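Local atomic coordinates of agrin (PDB entry 1PZ7), a protein that organises the neuromuscular synapse as a basal-lamina proteoglycan that clusters acetylcholine receptors, its activity being modulated by alternative splicing and calcium binding. Residues 124-127 and 128-132; 81-85 and 86-90; 149-153 and 154-158. One frame throughout, in Å; residues are numbered along the deposited sequence.

Contact 1 (124-127 and 128-132)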
loop_
_atom_site.group_PDB
_atom_site.type_symbol
_atom_site.label_atom_id
_atom_site.label_comp_id
_atom_site.label_asym_id
_atom_site.label_seq_id
_atom_site.Cartn_x
_atom_site.Cartn_y
_atom_site.Cartn_z
ATOM N N SER A 124 -9.878 -8.276 -1.795
ATOM C CA SER A 124 -10.677 -7.558 -2.773
ATOM C C SER A 124 -9.905 -6.335 -3.227
ATOM O O SER A 124 -9.312 -5.629 -2.415
ATOM C CB SER A 124 -12.012 -7.121 -2.175
ATOM O OG SER A 124 -12.776 -6.378 -3.117
ATOM N N LEU A 125 -9.902 -6.103 -4.530
ATOM C CA LEU A 125 -9.235 -4.949 -5.099
ATOM C C LEU A 125 -10.149 -4.314 -6.132
ATOM O O LEU A 125 -10.651 -4.990 -7.032
ATOM C CB LEU A 125 -7.922 -5.359 -5.757
ATOM C CG LEU A 125 -7.173 -4.242 -6.485
ATOM C CD1 LEU A 125 -6.731 -3.143 -5.516
ATOM C CD2 LEU A 125 -5.974 -4.811 -7.215
ATOM N N GLN A 126 -10.381 -3.014 -5.990
ATOM C CA GLN A 126 -11.203 -2.282 -6.943
ATOM C C GLN A 126 -10.564 -0.957 -7.276
ATOM O O GLN A 126 -10.438 -0.091 -6.414
ATOM C CB GLN A 126 -12.616 -2.015 -6.408
ATOM C CG GLN A 126 -13.457 -1.198 -7.396
ATOM C CD GLN A 126 -14.813 -0.775 -6.866
ATOM O OE1 GLN A 126 -15.513 0.014 -7.511
ATOM N NE2 GLN A 126 -15.188 -1.285 -5.703
ATOM N N VAL A 127 -10.179 -0.797 -8.535
ATOM C CA VAL A 127 -9.640 0.460 -9.014
ATOM C C VAL A 127 -10.743 1.108 -9.845
ATOM O O VAL A 127 -11.395 0.440 -10.650
ATOM C CB VAL A 127 -8.376 0.237 -9.857
ATOM C CG1 VAL A 127 -7.803 1.559 -10.335
ATOM C CG2 VAL A 127 -7.340 -0.529 -9.051
ATOM N N GLY A 128 -10.987 2.396 -9.637
ATOM C CA GLY A 128 -12.049 3.064 -10.365
ATOM C C GLY A 128 -13.377 2.387 -10.090
ATOM O O GLY A 128 -13.686 2.060 -8.944
ATOM N N ASN A 129 -14.163 2.162 -11.139
ATOM C CA ASN A 129 -15.470 1.528 -10.987
ATOM C C ASN A 129 -15.515 0.093 -11.518
ATOM O O ASN A 129 -16.590 -0.433 -11.801
ATOM C CB ASN A 129 -16.551 2.375 -11.668
ATOM C CG ASN A 129 -16.595 3.795 -11.138
ATOM O OD1 ASN A 129 -16.855 4.021 -9.953
ATOM N ND2 ASN A 129 -16.332 4.764 -12.012
ATOM N N GLU A 130 -14.358 -0.551 -11.639
ATOM C CA GLU A 130 -14.320 -1.920 -12.138
ATOM C C GLU A 130 -15.006 -2.858 -11.153
ATOM O O GLU A 130 -15.157 -2.527 -9.980
ATOM C CB GLU A 130 -12.874 -2.378 -12.354
ATOM C CG GLU A 130 -12.135 -2.740 -11.072
ATOM C CD GLU A 130 -10.705 -3.176 -11.314
ATOM O OE1 GLU A 130 -10.448 -3.945 -12.272
ATOM O OE2 GLU A 130 -9.829 -2.750 -10.532
ATOM N N ALA A 131 -15.443 -4.017 -11.638
ATOM C CA ALA A 131 -15.976 -5.043 -10.759
ATOM C C ALA A 131 -14.807 -5.459 -9.866
ATOM O O ALA A 131 -13.709 -5.681 -10.355
ATOM C CB ALA A 131 -16.481 -6.226 -11.563
ATOM N N PRO A 132 -15.001 -5.515 -8.557
ATOM C CA PRO A 132 -13.903 -5.900 -7.673
ATOM C C PRO A 132 -13.259 -7.224 -8.045
ATOM O O PRO A 132 -13.937 -8.169 -8.440
ATOM C CB PRO A 132 -14.570 -5.985 -6.305
ATOM C CG PRO A 132 -15.691 -5.025 -6.401
ATOM C CD PRO A 132 -16.216 -5.172 -7.798
HETATM O O HOH W 1 -12.315 2.131 -6.568
#

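Contact 2 (81-85 and 86-90)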
loop_
_atom_site.group_PDB
_atom_site.type_symbol
_atom_site.label_atom_id
_atom_site.label_comp_id
_atom_site.label_asym_id
_atom_site.label_seq_id
_atom_site.Cartn_x
_atom_site.Cartn_y
_atom_site.Cartn_z
ATOM N N ALA A 81 0.938 -2.217 -5.566
ATOM C CA ALA A 81 1.984 -1.804 -6.486
ATOM C C ALA A 81 1.416 -1.709 -7.877
ATOM O O ALA A 81 0.424 -2.355 -8.187
ATOM C CB ALA A 81 3.124 -2.806 -6.470
ATOM N N ILE A 82 2.051 -0.897 -8.710
ATOM C CA ILE A 82 1.714 -0.840 -10.118
ATOM C C ILE A 82 2.683 -1.807 -10.773
ATOM O O ILE A 82 3.892 -1.630 -10.663
ATOM C CB ILE A 82 1.906 0.576 -10.676
ATOM C CG1 ILE A 82 1.035 1.584 -9.917
ATOM C CG2 ILE A 82 1.576 0.600 -12.165
ATOM C CD1 ILE A 82 1.297 3.038 -10.302
ATOM N N VAL A 83 2.156 -2.844 -11.408
ATOM C CA VAL A 83 2.985 -3.844 -12.058
ATOM C C VAL A 83 2.540 -3.949 -13.500
ATOM O O VAL A 83 1.404 -4.332 -13.782
ATOM C CB VAL A 83 2.856 -5.216 -11.379
ATOM C CG1 VAL A 83 3.660 -6.265 -12.134
ATOM C CG2 VAL A 83 3.295 -5.128 -9.925
ATOM N N ASP A 84 3.439 -3.610 -14.414
ATOM C CA ASP A 84 3.135 -3.630 -15.837
ATOM C C ASP A 84 1.862 -2.837 -16.159
ATOM O O ASP A 84 1.043 -3.267 -16.973
ATOM C CB ASP A 84 3.008 -5.076 -16.340
ATOM C CG ASP A 84 4.301 -5.865 -16.209
ATOM O OD1 ASP A 84 5.390 -5.266 -16.296
ATOM O OD2 ASP A 84 4.324 -7.103 -16.032
ATOM N N GLY A 85 1.700 -1.684 -15.518
ATOM C CA GLY A 85 0.601 -0.780 -15.824
ATOM C C GLY A 85 -0.716 -0.975 -15.096
ATOM O O GLY A 85 -1.666 -0.224 -15.334
ATOM N N PHE A 86 -0.778 -1.964 -14.213
ATOM C CA PHE A 86 -2.001 -2.239 -13.474
ATOM C C PHE A 86 -1.728 -2.358 -11.988
ATOM O O PHE A 86 -0.717 -2.920 -11.568
ATOM C CB PHE A 86 -2.647 -3.528 -13.986
ATOM C CG PHE A 86 -3.138 -3.435 -15.406
ATOM C CD1 PHE A 86 -2.323 -3.812 -16.462
ATOM C CD2 PHE A 86 -4.411 -2.959 -15.684
ATOM C CE1 PHE A 86 -2.768 -3.720 -17.767
ATOM C CE2 PHE A 86 -4.863 -2.872 -16.990
ATOM C CZ PHE A 86 -4.041 -3.250 -18.029
ATOM N N VAL A 87 -2.632 -1.820 -11.186
ATOM C CA VAL A 87 -2.484 -1.956 -9.755
ATOM C C VAL A 87 -2.759 -3.401 -9.379
ATOM O O VAL A 87 -3.668 -4.044 -9.913
ATOM C CB VAL A 87 -3.468 -1.057 -8.986
ATOM C CG1 VAL A 87 -3.356 -1.297 -7.477
ATOM C CG2 VAL A 87 -3.222 0.406 -9.306
ATOM N N GLN A 88 -1.947 -3.926 -8.473
ATOM C CA GLN A 88 -2.212 -5.237 -7.934
ATOM C C GLN A 88 -1.936 -5.241 -6.446
ATOM O O GLN A 88 -1.113 -4.470 -5.944
ATOM C CB GLN A 88 -1.411 -6.317 -8.651
ATOM C CG GLN A 88 0.080 -6.268 -8.446
ATOM C CD GLN A 88 0.775 -7.438 -9.118
ATOM O OE1 GLN A 88 1.665 -8.064 -8.533
ATOM N NE2 GLN A 88 0.362 -7.747 -10.337
ATOM N N MET A 89 -2.659 -6.096 -5.744
ATOM C CA MET A 89 -2.465 -6.293 -4.325
ATOM C C MET A 89 -1.845 -7.662 -4.146
ATOM O O MET A 89 -2.194 -8.615 -4.843
ATOM C CB MET A 89 -3.787 -6.212 -3.581
ATOM C CG MET A 89 -3.640 -6.438 -2.097
ATOM S SD MET A 89 -5.086 -5.978 -1.139
ATOM C CE MET A 89 -6.300 -7.069 -1.827
ATOM N N MET A 90 -0.913 -7.752 -3.212
ATOM C CA MET A 90 -0.230 -8.989 -2.923
ATOM C C MET A 90 -0.083 -9.099 -1.421
ATOM O O MET A 90 0.220 -8.116 -0.759
ATOM C CB MET A 90 1.143 -8.961 -3.592
ATOM C CG MET A 90 1.970 -10.186 -3.425
ATOM S SD MET A 90 3.384 -10.091 -4.551
ATOM C CE MET A 90 3.733 -11.795 -4.717
#

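Contact 3 (149-153 and 154-158)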
loop_
_atom_site.group_PDB
_atom_site.type_symbol
_atom_site.label_atom_id
_atom_site.label_comp_id
_atom_site.label_asym_id
_atom_site.label_seq_id
_atom_site.Cartn_x
_atom_site.Cartn_y
_atom_site.Cartn_z
ATOM N N ALA A 149 3.983 -1.194 10.969
ATOM C CA ALA A 149 4.699 -0.305 10.059
ATOM C C ALA A 149 3.996 -0.221 8.710
ATOM O O ALA A 149 3.489 -1.219 8.196
ATOM C CB ALA A 149 6.130 -0.773 9.867
ATOM N N LEU A 150 3.985 0.977 8.137
ATOM C CA LEU A 150 3.378 1.214 6.837
ATOM C C LEU A 150 4.247 2.188 6.055
ATOM O O LEU A 150 4.650 3.228 6.575
ATOM C CB LEU A 150 1.968 1.780 7.015
ATOM C CG LEU A 150 1.262 2.278 5.754
ATOM C CD1 LEU A 150 0.952 1.126 4.843
ATOM C CD2 LEU A 150 -0.009 3.027 6.131
ATOM N N TRP A 151 4.549 1.846 4.808
ATOM C CA TRP A 151 5.347 2.710 3.950
ATOM C C TRP A 151 4.546 3.096 2.718
ATOM O O TRP A 151 3.848 2.270 2.146
ATOM C CB TRP A 151 6.648 2.017 3.534
ATOM C CG TRP A 151 7.606 1.793 4.665
ATOM C CD1 TRP A 151 7.694 0.686 5.456
ATOM C CD2 TRP A 151 8.619 2.692 5.125
ATOM N NE1 TRP A 151 8.692 0.844 6.385
ATOM C CE2 TRP A 151 9.277 2.068 6.204
ATOM C CE3 TRP A 151 9.034 3.966 4.742
ATOM C CZ2 TRP A 151 10.322 2.670 6.895
ATOM C CZ3 TRP A 151 10.072 4.564 5.430
ATOM C CH2 TRP A 151 10.708 3.915 6.493
ATOM N N LEU A 152 4.657 4.354 2.316
ATOM C CA LEU A 152 3.940 4.851 1.158
ATOM C C LEU A 152 4.933 5.371 0.123
ATOM O O LEU A 152 5.876 6.072 0.469
ATOM C CB LEU A 152 3.009 5.975 1.606
ATOM C CG LEU A 152 1.945 6.501 0.650
ATOM C CD1 LEU A 152 0.918 5.438 0.334
ATOM C CD2 LEU A 152 1.277 7.713 1.279
ATOM N N GLY A 153 4.721 4.999 -1.138
ATOM C CA GLY A 153 5.536 5.466 -2.248
ATOM C C GLY A 153 6.853 4.744 -2.447
ATOM O O GLY A 153 7.573 4.991 -3.411
ATOM N N GLY A 154 7.179 3.847 -1.531
ATOM C CA GLY A 154 8.453 3.174 -1.570
ATOM C C GLY A 154 8.676 2.475 -0.256
ATOM O O GLY A 154 7.774 2.411 0.583
ATOM N N MET A 155 9.887 1.968 -0.078
ATOM C CA MET A 155 10.206 1.137 1.059
ATOM C C MET A 155 11.638 1.345 1.498
ATOM O O MET A 155 12.513 1.575 0.673
ATOM C CB MET A 155 10.046 -0.306 0.609
ATOM C CG MET A 155 9.840 -1.288 1.685
ATOM S SD MET A 155 8.826 -2.536 0.974
ATOM C CE MET A 155 9.972 -3.402 -0.079
ATOM N N GLU A 156 11.881 1.249 2.799
ATOM C CA GLU A 156 13.233 1.383 3.310
ATOM C C GLU A 156 14.030 0.134 2.964
ATOM O O GLU A 156 15.083 0.207 2.336
ATOM C CB GLU A 156 13.228 1.572 4.827
ATOM C CG GLU A 156 14.620 1.538 5.434
ATOM C CD GLU A 156 14.607 1.563 6.945
ATOM O OE1 GLU A 156 14.272 2.621 7.519
ATOM O OE2 GLU A 156 14.950 0.527 7.558
ATOM N N ARG A 157 13.495 -1.012 3.366
ATOM C CA ARG A 157 14.153 -2.300 3.174
ATOM C C ARG A 157 13.691 -2.961 1.878
ATOM O O ARG A 157 12.672 -3.649 1.852
ATOM C CB ARG A 157 13.848 -3.194 4.376
ATOM C CG ARG A 157 13.998 -2.469 5.720
ATOM C CD ARG A 157 13.434 -3.233 6.905
ATOM N NE ARG A 157 13.173 -2.376 8.059
ATOM C CZ ARG A 157 12.723 -2.819 9.228
ATOM N NH1 ARG A 157 12.513 -1.971 10.226
ATOM N NH2 ARG A 157 12.480 -4.112 9.405
ATOM N N LEU A 158 14.463 -2.759 0.814
ATOM C CA LEU A 158 14.125 -3.267 -0.514
ATOM C C LEU A 158 14.497 -4.729 -0.743
ATOM O O LEU A 158 13.893 -5.390 -1.589
ATOM C CB LEU A 158 14.810 -2.411 -1.580
ATOM C CG LEU A 158 14.433 -0.930 -1.575
ATOM C CD1 LEU A 158 15.338 -0.163 -2.522
ATOM C CD2 LEU A 158 12.968 -0.739 -1.945
#

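Contact 1 (124-127 and 128-132)
Val-127 and Glu-130 bound a type II' beta turn at the end of strand 122-127 in this laminin G domain, and two bonds in opposite directions tie them together. The turn bond runs from Glu-130 N to Val-127 O, 3.3 Å and nearly straight at the hydrogen (166°). In return Val-127 N donates to Glu-130 OE2 over 2.8 Å, on the carboxylate's anti lone pair. The torsions explain this reach: with chi1 at 77°, CG lies between the backbone N and carbonyl carbon, letting the extended side chain reach across to the Val-127 backbone N. OE2 also bonds Ser-102 OG and OE1 bonds Thr-103 OG1, so both carboxylate oxygens are satisfied and the turn is fixed to strand 98-103. Gly-128 takes the positive phi (59°) that this turn requires.

A water lies 2.9 Å from Gln-126 O and 2.7 Å from Gly-128 O with geometry fit for donating to each, although it has more acceptors nearby than protons. Gln-126 lays its aliphatic CG 3.4 Å from Glu-130 O. Beyond the turn, Pro-132 CA gives a CA-H...O contact to Leu-125 O, and its ring CB sits 3.7 Å from Ser-124 OG.

Contact 2 (81-85 and 86-90)
Phe-86 packs its ring back on the turn that precedes it, with Gly-85 O over one face, 3.5 Å from Phe-86 CG. A chi1 of -66° produces this, placing CG beside the residue's own backbone N. Phe-86 also closes the turn through its backbone. Its N bonds Val-83 O at 3.2 Å, from well above the carbonyl plane (65° out of it), while Val-83 N returns a straighter bond to Phe-86 O at 2.9 Å. Val-83 O has a second donor in Arg-101 NH2, from the neighbouring strand 98-103.

On the sheet face that carries Phe-86 and Val-83, Gln-88 crosses Val-83 diagonally. Its flat amide meets the valine by carbon contact, CD to Val-83 CG2 at 3.5 Å. The backbone of Gln-88 forms the next hydrogen-bonded pair with Ala-81: Gln-88 N to Ala-81 O is 2.9 Å, Ala-81 N to Gln-88 O 3.1 Å. Between the two pairs, Ile-82 and Val-87 form a non-hydrogen-bonded pair, their side chains on the opposite face. Asp-84 and Gly-85, both with positive phi, occupy the corners of the type I' turn, making this a classic two-residue beta hairpin within the laminin G sandwich.

Contact 3 (149-153 and 154-158)
Trp-151 meets the returning chain at Gly-154, Met-155 and Glu-156, and the packing is closest at the base of its side chain. Trp-151 CB lies 3.2 Å from Gly-154 O. That carbonyl oxygen is buried here without a hydrogen-bonding partner anywhere in the model, so its surroundings on this side are carbon rather than a donor. The backbone geometry shows how the chain comes so near: Gly-153 has a positive phi, and Gly-154 is almost fully extended, a conformation open to glycine. The two consecutive glycines thus turn the chain beside the base of the Trp-151 side chain.

Further out, the chain passes over one face of the indole. Met-155 CA stands 4.3 Å above the ring plane near the rim, and Glu-156 N lies over the ring's centre. The evidence for a CH-pi contact is the position of Glu-156 CB on this same face, 3.7 Å from Trp-151 CZ2 and 26° off the normal of the six-membered ring.

In the laminin G fold, a beta sandwich of the concanavalin clan, strand 149-152 runs between strands 23-26 and 63-68. The loop from Gly-154 onward returns alongside this strand, past the side chain of Trp-151. Met-155 turns away from Trp-151 and packs on Leu-64 and Trp-67 of strand 63-68, while the Trp-151 ring also meets that of Tyr-22.

The outer side is looser. Glu-156 is solvent-exposed, and its carboxylate plane is turned 60° from the indole; OE1 comes no nearer than 3.9 Å to Trp-151 CH2. CG stands anti to the backbone N (chi1 173°), carrying the extended chain outward. There Arg-157 NE gives Glu-156 OE2 a weak hydrogen bond, 3.4 Å long, within a salt bridge.

Overall arrangement
Contacts 2 and 3 both belong to the six-stranded sheet and are largely buried, whereas contact 1 lies on the other sheet and is only partly buried. Contacts 1 and 2 meet across the sandwich: Leu-125 CD2 packs 3.6 Å from Val-87 O, and Met-89 CE reaches Ser-124 O. Both reverse the chain, but contact 2 relies on a ladder of backbone bonds between paired strands, while contact 1 adds a carboxylate and a water to its turn. Contact 3, its centre about 24 Å from that of contact 1 and on the opposite side of the chain's centre, depends instead on indole-to-backbone packing without a clear hydrogen bond between its segments.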